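Local coordinates for protein N-(5'-phosphoribosyl)anthranilate isomerase (Jonesia denitrificans, PDB 4WUI) that probably catalyses the isomerisation of N-(5-phospho-beta-D-ribosyl)anthranilate to 1-(2-carboxyphenylamino)-1-deoxy-D-ribulose 5-phosphate, the third step from chorismate to tryptophan, at residues A[147-160]-A[166-180]. Numbering follows the deposited sequence.
Sequences RPTGRWLLAGGLTP and AITTTSPWGVDVSSG. With CIT (citric acid), chain B.
Leu-154 joins the parallel neighbours 152-155 and 174-177 through both its backbone polar atoms: its N donates to Gly-174 O (2.9 Å) and its O accepts from Asp-176 N (2.9 Å). Just before strand 174-177, Pro-172 CB lies 3.7 Å from Trp-152 CZ2, over one indole face, while Pro-148 CD covers the opposite one. Trp-173, with CG anti to the backbone N (chi1 -171°), lays its indole along Arg-151, whose CA sits 3.9 Å from the centroid of the five-membered ring, a CH-pi contact over the face. With an alanine here, the Arg-151 methylenes would probably lose the ring face they lie on, and Leu-153 CD2 the ring edge beside it. Further out, Arg-147 NH1 donates a hydrogen bond to Thr-170 O (2.9 Å), which lies in the guanidinium plane. Leu-158 packs between Val-175 CB (CD1, 3.7 Å) and Ala-166 CB of helix 163-170 (CD2), within the beta-alpha-beta unit that closes the TIM barrel beside strand 5-8. At the C-terminal strand ends, citrate, probably from the crystallisation liquor, accepts from Gly-157 N at O7. Asp-176, salt-bridged through OD1 to Lys-7 NZ, brings OD2 2.5 Å from citrate O3, where one acid group probably holds a proton. Ser-179 N and OG both grip carboxylate O6, a pairing that probably suits the substrate's phosphate, as at the seventh and eighth strand ends of many TIM barrels.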
ATOM      1  N   ARG A 147     -13.700   7.846   7.580  1.00 11.86           N
ATOM      2  CA  ARG A 147     -13.358   7.457   6.207  1.00 11.75           C
ATOM      3  C   ARG A 147     -13.207   8.703   5.330  1.00 13.09           C
ATOM      4  O   ARG A 147     -14.089   9.581   5.307  1.00 14.07           O
ATOM      5  CB  ARG A 147     -14.428   6.579   5.606  1.00 11.52           C
ATOM      6  CG  ARG A 147     -14.428   5.207   6.197  1.00 10.86           C
ATOM      7  CD  ARG A 147     -15.577   4.359   5.705  1.00 10.71           C
ATOM      8  NE  ARG A 147     -16.862   4.797   6.254  1.00  9.97           N
ATOM      9  CZ  ARG A 147     -18.000   4.184   5.955  1.00 10.31           C
ATOM     10  NH1 ARG A 147     -18.009   3.188   5.067  1.00 11.30           N
ATOM     11  NH2 ARG A 147     -19.124   4.569   6.521  1.00 10.38           N
ATOM     12  N   PRO A 148     -12.089   8.826   4.604  1.00 14.16           N
ATOM     13  CA  PRO A 148     -11.930   9.964   3.677  1.00 14.47           C
ATOM     14  C   PRO A 148     -12.978   9.971   2.567  1.00 14.94           C
ATOM     15  O   PRO A 148     -13.409   8.925   2.107  1.00 15.62           O
ATOM     16  CB  PRO A 148     -10.543   9.719   3.079  1.00 15.73           C
ATOM     17  CG  PRO A 148      -9.803   9.003   4.139  1.00 15.48           C
ATOM     18  CD  PRO A 148     -10.847   8.034   4.696  1.00 14.81           C
ATOM     19  N   THR A 149     -13.292  11.168   2.063  1.00 15.47           N
ATOM     20  CA  THR A 149     -14.149  11.285   0.896  1.00 16.03           C
ATOM     21  C   THR A 149     -13.398  11.142  -0.432  1.00 14.98           C
ATOM     22  O   THR A 149     -14.045  10.910  -1.470  1.00 16.89           O
ATOM     23  CB  THR A 149     -14.919  12.620   0.889  1.00 18.21           C
ATOM     24  OG1 THR A 149     -13.980  13.700   0.847  1.00 18.92           O
ATOM     25  CG2 THR A 149     -15.799  12.750   2.148  1.00 19.71           C
ATOM     26  N   GLY A 150     -12.071  11.290  -0.404  1.00 12.04           N
ATOM     27  CA  GLY A 150     -11.256  11.218  -1.611  1.00 10.39           C
ATOM     28  C   GLY A 150     -10.661   9.829  -1.858  1.00 10.02           C
ATOM     29  O   GLY A 150     -11.173   8.799  -1.402  1.00 11.19           O
ATOM     30  N   ARG A 151      -9.553   9.797  -2.580  1.00  8.90           N
ATOM     31  CA  ARG A 151      -8.888   8.551  -2.961  1.00  8.70           C
ATOM     32  C   ARG A 151      -8.030   8.063  -1.797  1.00  8.49           C
ATOM     33  O   ARG A 151      -7.130   8.763  -1.349  1.00  9.61           O
ATOM     34  CB  ARG A 151      -8.024   8.800  -4.204  1.00  9.14           C
ATOM     35  CG  ARG A 151      -8.839   9.329  -5.398  1.00 10.21           C
ATOM     36  CD  ARG A 151      -8.038   9.558  -6.681  1.00 10.95           C
ATOM     37  NE  ARG A 151      -7.084  10.641  -6.527  1.00 11.34           N
ATOM     38  CZ  ARG A 151      -6.652  11.409  -7.512  1.00 11.17           C
ATOM     39  NH1 ARG A 151      -7.033  11.212  -8.760  1.00 11.91           N
ATOM     40  NH2 ARG A 151      -5.837  12.396  -7.210  1.00 12.68           N
ATOM     41  N   TRP A 152      -8.328   6.867  -1.302  1.00  7.97           N
ATOM     42  CA  TRP A 152      -7.623   6.342  -0.141  1.00  8.08           C
ATOM     43  C   TRP A 152      -7.531   4.840  -0.189  1.00  8.25           C
ATOM     44  O   TRP A 152      -8.349   4.168  -0.812  1.00  9.52           O
ATOM     45  CB  TRP A 152      -8.288   6.794   1.180  1.00  8.46           C
ATOM     46  CG  TRP A 152      -9.622   6.200   1.499  1.00  8.48           C
ATOM     47  CD1 TRP A 152     -10.816   6.443   0.906  1.00  9.24           C
ATOM     48  CD2 TRP A 152      -9.890   5.268   2.561  1.00  8.50           C
ATOM     49  NE1 TRP A 152     -11.807   5.715   1.494  1.00  9.45           N
ATOM     50  CE2 TRP A 152     -11.268   5.004   2.536  1.00  8.85           C
ATOM     51  CE3 TRP A 152      -9.096   4.650   3.548  1.00  9.04           C
ATOM     52  CZ2 TRP A 152     -11.891   4.213   3.494  1.00  9.85           C
ATOM     53  CZ3 TRP A 152      -9.706   3.857   4.472  1.00  9.71           C
ATOM     54  CH2 TRP A 152     -11.083   3.626   4.440  1.00 10.27           C
ATOM     55  N   LEU A 153      -6.522   4.312   0.500  1.00  7.97           N
ATOM     56  CA  LEU A 153      -6.395   2.864   0.721  1.00  7.65           C
ATOM     57  C   LEU A 153      -6.512   2.565   2.187  1.00  7.46           C
ATOM     58  O   LEU A 153      -5.886   3.223   3.020  1.00  8.67           O
ATOM     59  CB  LEU A 153      -5.057   2.305   0.214  1.00  8.43           C
ATOM     60  CG  LEU A 153      -4.718   2.559  -1.253  1.00  9.17           C
ATOM     61  CD1 LEU A 153      -3.346   1.968  -1.588  1.00 10.78           C
ATOM     62  CD2 LEU A 153      -5.778   2.048  -2.207  1.00  9.18           C
ATOM     63  N   LEU A 154      -7.289   1.535   2.499  1.00  7.41           N
ATOM     64  CA  LEU A 154      -7.370   0.980   3.832  1.00  7.88           C
ATOM     65  C   LEU A 154      -6.267  -0.053   4.013  1.00  8.16           C
ATOM     66  O   LEU A 154      -6.107  -0.951   3.201  1.00  8.45           O
ATOM     67  CB  LEU A 154      -8.728   0.282   3.997  1.00  8.81           C
ATOM     68  CG  LEU A 154      -8.965  -0.476   5.289  1.00  9.98           C
ATOM     69  CD1 LEU A 154      -9.013   0.449   6.487  1.00 10.69           C
ATOM     70  CD2 LEU A 154     -10.238  -1.339   5.194  1.00 11.52           C
ATOM     71  N   ALA A 155      -5.567   0.047   5.130  1.00  8.95           N
ATOM     72  CA  ALA A 155      -4.651  -0.975   5.595  1.00  9.97           C
ATOM     73  C   ALA A 155      -4.958  -1.269   7.046  1.00 10.76           C
ATOM     74  O   ALA A 155      -5.582  -0.458   7.748  1.00 11.94           O
ATOM     75  CB  ALA A 155      -3.219  -0.529   5.442  1.00 10.89           C
ATOM     76  N   GLY A 156      -4.526  -2.416   7.534  1.00 11.68           N
ATOM     77  CA  GLY A 156      -4.570  -2.694   8.959  1.00 13.16           C
ATOM     78  C   GLY A 156      -4.620  -4.175   9.211  1.00 12.69           C
ATOM     79  O   GLY A 156      -5.637  -4.711   9.676  1.00 14.11           O
ATOM     80  N   GLY A 157      -3.528  -4.872   8.915  1.00 11.72           N
ATOM     81  CA  GLY A 157      -3.534  -6.283   9.141  1.00 11.43           C
ATOM     82  C   GLY A 157      -4.571  -7.003   8.294  1.00 10.69           C
ATOM     83  O   GLY A 157      -5.148  -7.999   8.723  1.00 11.30           O
ATOM     84  N   LEU A 158      -4.815  -6.530   7.079  1.00  9.62           N
ATOM     85  CA  LEU A 158      -5.726  -7.235   6.191  1.00  8.79           C
ATOM     86  C   LEU A 158      -5.129  -8.580   5.809  1.00  8.47           C
ATOM     87  O   LEU A 158      -3.924  -8.722   5.572  1.00  9.62           O
ATOM     88  CB  LEU A 158      -6.036  -6.402   4.958  1.00  8.41           C
ATOM     89  CG  LEU A 158      -6.774  -5.082   5.228  1.00  9.21           C
ATOM     90  CD1 LEU A 158      -6.951  -4.328   3.912  1.00  9.67           C
ATOM     91  CD2 LEU A 158      -8.139  -5.323   5.879  1.00 11.00           C
ATOM     92  N   THR A 159      -6.003  -9.573   5.685  1.00  8.40           N
ATOM     93  CA  THR A 159      -5.654 -10.934   5.330  1.00  8.80           C
ATOM     94  C   THR A 159      -6.722 -11.500   4.411  1.00  8.85           C
ATOM     95  O   THR A 159      -7.819 -10.955   4.339  1.00  9.07           O
ATOM     96  CB  THR A 159      -5.567 -11.828   6.566  1.00 10.32           C
ATOM     97  OG1 THR A 159      -6.899 -11.980   7.080  1.00 11.30           O
ATOM     98  CG2 THR A 159      -4.643 -11.279   7.630  1.00 11.01           C
ATOM     99  N   PRO A 160      -6.464 -12.657   3.781  1.00  9.24           N
ATOM    100  CA  PRO A 160      -7.554 -13.292   3.034  1.00 10.13           C
ATOM    101  C   PRO A 160      -8.737 -13.619   3.946  1.00 10.26           C
ATOM    102  O   PRO A 160      -9.852 -13.712   3.446  1.00 11.28           O
ATOM    103  CB  PRO A 160      -6.908 -14.568   2.451  1.00 11.06           C
ATOM    104  CG  PRO A 160      -5.459 -14.207   2.367  1.00 11.10           C
ATOM    105  CD  PRO A 160      -5.184 -13.351   3.579  1.00 10.17           C
ATOM    106  N   ALA A 166     -13.937  -6.639   5.860  1.00  9.84           N
ATOM    107  CA  ALA A 166     -13.467  -5.273   5.874  1.00 10.10           C
ATOM    108  C   ALA A 166     -14.029  -4.458   4.707  1.00  9.68           C
ATOM    109  O   ALA A 166     -14.505  -3.331   4.879  1.00 10.52           O
ATOM    110  CB  ALA A 166     -11.928  -5.204   5.835  1.00 10.18           C
ATOM    111  N   ILE A 167     -13.974  -5.012   3.495  1.00  9.61           N
ATOM    112  CA  ILE A 167     -14.464  -4.281   2.320  1.00 10.14           C
ATOM    113  C   ILE A 167     -15.973  -4.115   2.377  1.00 10.14           C
ATOM    114  O   ILE A 167     -16.496  -3.071   2.039  1.00 10.76           O
ATOM    115  CB  ILE A 167     -14.022  -4.973   1.017  1.00 10.90           C
ATOM    116  CG1 ILE A 167     -12.494  -4.759   0.837  1.00 10.94           C
ATOM    117  CG2 ILE A 167     -14.801  -4.438  -0.204  1.00 12.09           C
ATOM    118  CD1 ILE A 167     -11.928  -5.542  -0.319  1.00 11.64           C
ATOM    119  N   THR A 168     -16.685  -5.159   2.775  1.00  9.69           N
ATOM    120  CA  THR A 168     -18.148  -5.080   2.817  1.00 10.34           C
ATOM    121  C   THR A 168     -18.621  -3.998   3.776  1.00 10.22           C
ATOM    122  O   THR A 168     -19.537  -3.229   3.479  1.00 11.49           O
ATOM    123  CB  THR A 168     -18.731  -6.454   3.216  1.00 11.44           C
ATOM    124  OG1 THR A 168     -18.422  -7.433   2.219  1.00 12.52           O
ATOM    125  CG2 THR A 168     -20.234  -6.403   3.354  1.00 13.09           C
ATOM    126  N   THR A 169     -17.989  -3.943   4.944  1.00  9.68           N
ATOM    127  CA  THR A 169     -18.442  -3.065   6.017  1.00 10.44           C
ATOM    128  C   THR A 169     -17.907  -1.645   5.914  1.00 10.82           C
ATOM    129  O   THR A 169     -18.604  -0.716   6.295  1.00 12.70           O
ATOM    130  CB  THR A 169     -18.166  -3.637   7.412  1.00 10.87           C
ATOM    131  OG1 THR A 169     -16.752  -3.762   7.622  1.00 10.93           O
ATOM    132  CG2 THR A 169     -18.872  -4.977   7.619  1.00 11.70           C
ATOM    133  N   THR A 170     -16.682  -1.481   5.416  1.00 10.46           N
ATOM    134  CA  THR A 170     -16.024  -0.195   5.371  1.00 10.53           C
ATOM    135  C   THR A 170     -16.040   0.458   3.966  1.00 10.24           C
ATOM    136  O   THR A 170     -15.878   1.668   3.855  1.00 10.74           O
ATOM    137  CB  THR A 170     -14.577  -0.316   5.954  1.00 12.14           C
ATOM    138  OG1 THR A 170     -14.686  -0.565   7.367  1.00 15.35           O
ATOM    139  CG2 THR A 170     -13.765   0.910   5.818  1.00 12.63           C
ATOM    140  N   SER A 171     -16.255  -0.338   2.925  1.00 10.80           N
ATOM    141  CA  SER A 171     -16.362   0.181   1.548  1.00 11.74           C
ATOM    142  C   SER A 171     -15.236   1.174   1.213  1.00 10.44           C
ATOM    143  O   SER A 171     -15.478   2.276   0.772  1.00 11.45           O
ATOM    144  CB  SER A 171     -17.749   0.819   1.321  1.00 14.33           C
ATOM    145  OG  SER A 171     -18.793  -0.093   1.587  1.00 17.00           O
ATOM    146  N   PRO A 172     -13.976   0.761   1.390  1.00 10.05           N
ATOM    147  CA  PRO A 172     -12.877   1.677   1.092  1.00  9.63           C
ATOM    148  C   PRO A 172     -12.698   1.877  -0.406  1.00  9.26           C
ATOM    149  O   PRO A 172     -13.073   1.020  -1.201  1.00 10.24           O
ATOM    150  CB  PRO A 172     -11.657   0.958   1.666  1.00 10.42           C
ATOM    151  CG  PRO A 172     -12.001  -0.496   1.431  1.00 10.95           C
ATOM    152  CD  PRO A 172     -13.510  -0.585   1.712  1.00 10.64           C
ATOM    153  N   TRP A 173     -12.029   2.951  -0.801  1.00  8.83           N
ATOM    154  CA  TRP A 173     -11.699   3.191  -2.187  1.00  8.85           C
ATOM    155  C   TRP A 173     -10.745   2.111  -2.722  1.00  8.02           C
ATOM    156  O   TRP A 173     -10.797   1.743  -3.902  1.00  8.91           O
ATOM    157  CB  TRP A 173     -11.130   4.615  -2.301  1.00  9.13           C
ATOM    158  CG  TRP A 173     -10.907   5.165  -3.655  1.00 10.29           C
ATOM    159  CD1 TRP A 173     -11.763   5.982  -4.324  1.00 11.32           C
ATOM    160  CD2 TRP A 173      -9.751   5.026  -4.499  1.00 10.13           C
ATOM    161  NE1 TRP A 173     -11.230   6.365  -5.512  1.00 12.12           N
ATOM    162  CE2 TRP A 173      -9.993   5.797  -5.657  1.00 10.95           C
ATOM    163  CE3 TRP A 173      -8.522   4.364  -4.363  1.00  9.75           C
ATOM    164  CZ2 TRP A 173      -9.053   5.909  -6.674  1.00 11.66           C
ATOM    165  CZ3 TRP A 173      -7.604   4.471  -5.392  1.00 10.40           C
ATOM    166  CH2 TRP A 173      -7.872   5.228  -6.521  1.00 11.48           C
ATOM    167  N   GLY A 174      -9.871   1.600  -1.855  1.00  8.00           N
ATOM    168  CA  GLY A 174      -8.998   0.496  -2.174  1.00  7.94           C
ATOM    169  C   GLY A 174      -8.408  -0.064  -0.889  1.00  7.54           C
ATOM    170  O   GLY A 174      -8.693   0.436   0.213  1.00  8.08           O
ATOM    171  N   VAL A 175      -7.578  -1.100  -1.040  1.00  7.37           N
ATOM    172  CA  VAL A 175      -6.944  -1.767   0.102  1.00  7.78           C
ATOM    173  C   VAL A 175      -5.458  -1.965  -0.179  1.00  7.69           C
ATOM    174  O   VAL A 175      -5.026  -2.056  -1.339  1.00  8.40           O
ATOM    175  CB  VAL A 175      -7.611  -3.137   0.424  1.00  8.68           C
ATOM    176  CG1 VAL A 175      -9.028  -2.935   0.921  1.00  9.24           C
ATOM    177  CG2 VAL A 175      -7.570  -4.072  -0.783  1.00  8.94           C
ATOM    178  N   ASP A 176      -4.703  -2.053   0.905  1.00  8.00           N
ATOM    179  CA  ASP A 176      -3.269  -2.327   0.895  1.00  7.95           C
ATOM    180  C   ASP A 176      -3.019  -3.505   1.819  1.00  7.88           C
ATOM    181  O   ASP A 176      -3.530  -3.525   2.940  1.00  8.95           O
ATOM    182  CB  ASP A 176      -2.532  -1.083   1.416  1.00  9.13           C
ATOM    183  CG  ASP A 176      -1.024  -1.129   1.216  1.00 10.33           C
ATOM    184  OD1 ASP A 176      -0.587  -1.040   0.060  1.00 11.47           O
ATOM    185  OD2 ASP A 176      -0.272  -1.211   2.197  1.00 13.10           O
ATOM    186  N   VAL A 177      -2.209  -4.461   1.362  1.00  8.03           N
ATOM    187  CA  VAL A 177      -1.923  -5.677   2.131  1.00  9.02           C
ATOM    188  C   VAL A 177      -0.440  -5.976   2.034  1.00  8.21           C
ATOM    189  O   VAL A 177       0.178  -5.791   1.005  1.00  8.11           O
ATOM    190  CB  VAL A 177      -2.786  -6.872   1.601  1.00 10.53           C
ATOM    191  CG1 VAL A 177      -2.480  -7.235   0.177  1.00 10.76           C
ATOM    192  CG2 VAL A 177      -2.721  -8.102   2.508  1.00 11.75           C
ATOM    193  N   SER A 178       0.117  -6.511   3.123  1.00  9.09           N
ATOM    194  CA  SER A 178       1.520  -6.892   3.174  1.00  9.28           C
ATOM    195  C   SER A 178       1.691  -8.135   4.054  1.00  9.13           C
ATOM    196  O   SER A 178       1.830  -9.237   3.530  1.00  9.43           O
ATOM    197  CB  SER A 178       2.409  -5.751   3.629  1.00 10.54           C
ATOM    198  OG  SER A 178       3.756  -6.231   3.652  1.00 11.86           O
ATOM    199  N   SER A 179       1.683  -7.971   5.369  1.00  9.67           N
ATOM    200  CA  SER A 179       1.951  -9.112   6.233  1.00 11.12           C
ATOM    201  C   SER A 179       0.948 -10.240   6.042  1.00 10.62           C
ATOM    202  O   SER A 179       1.288 -11.411   6.184  1.00 11.74           O
ATOM    203  CB  SER A 179       2.018  -8.666   7.686  1.00 13.59           C
ATOM    204  OG  SER A 179       0.817  -8.117   8.132  1.00 15.47           O
ATOM    205  N   GLY A 180      -0.290  -9.892   5.724  1.00 10.19           N
ATOM    206  CA  GLY A 180      -1.326 -10.895   5.590  1.00 10.72           C
ATOM    207  C   GLY A 180      -1.214 -11.786   4.386  1.00 10.38           C
ATOM    208  O   GLY A 180      -1.969 -12.756   4.292  1.00 11.96           O
TER
HETATM  209  C1  CIT B 301      -0.012  -4.135  10.052  1.00 22.52           C
HETATM  210  O1  CIT B 301      -0.642  -3.551  10.944  1.00 25.34           O
HETATM  211  O2  CIT B 301      -0.070  -5.376  10.032  1.00 24.05           O
HETATM  212  C2  CIT B 301       0.728  -3.310   9.020  1.00 18.41           C
HETATM  213  C3  CIT B 301       0.033  -3.459   7.657  1.00 15.37           C
HETATM  214  O7  CIT B 301      -1.350  -3.023   7.765  1.00 14.92           O
HETATM  215  C4  CIT B 301       0.773  -2.629   6.629  1.00 15.60           C
HETATM  216  C5  CIT B 301       0.111  -2.618   5.280  1.00 15.37           C
HETATM  217  O3  CIT B 301       0.143  -1.518   4.682  1.00 16.46           O
HETATM  218  O4  CIT B 301      -0.419  -3.662   4.800  1.00 15.45           O
HETATM  219  C6  CIT B 301       0.033  -4.928   7.246  1.00 14.24           C
HETATM  220  O5  CIT B 301      -1.097  -5.510   7.216  1.00 15.14           O
HETATM  221  O6  CIT B 301       1.136  -5.528   6.989  1.00 13.85           O
HETATM  222  O   HOH W   1     -19.471   0.894   4.035  1.00 24.14           O
HETATM  223  O   HOH W   2      -3.329  -4.323   5.642  1.00  9.27           O
HETATM  224  O   HOH W   3      -1.500  -7.365   5.421  1.00 12.01           O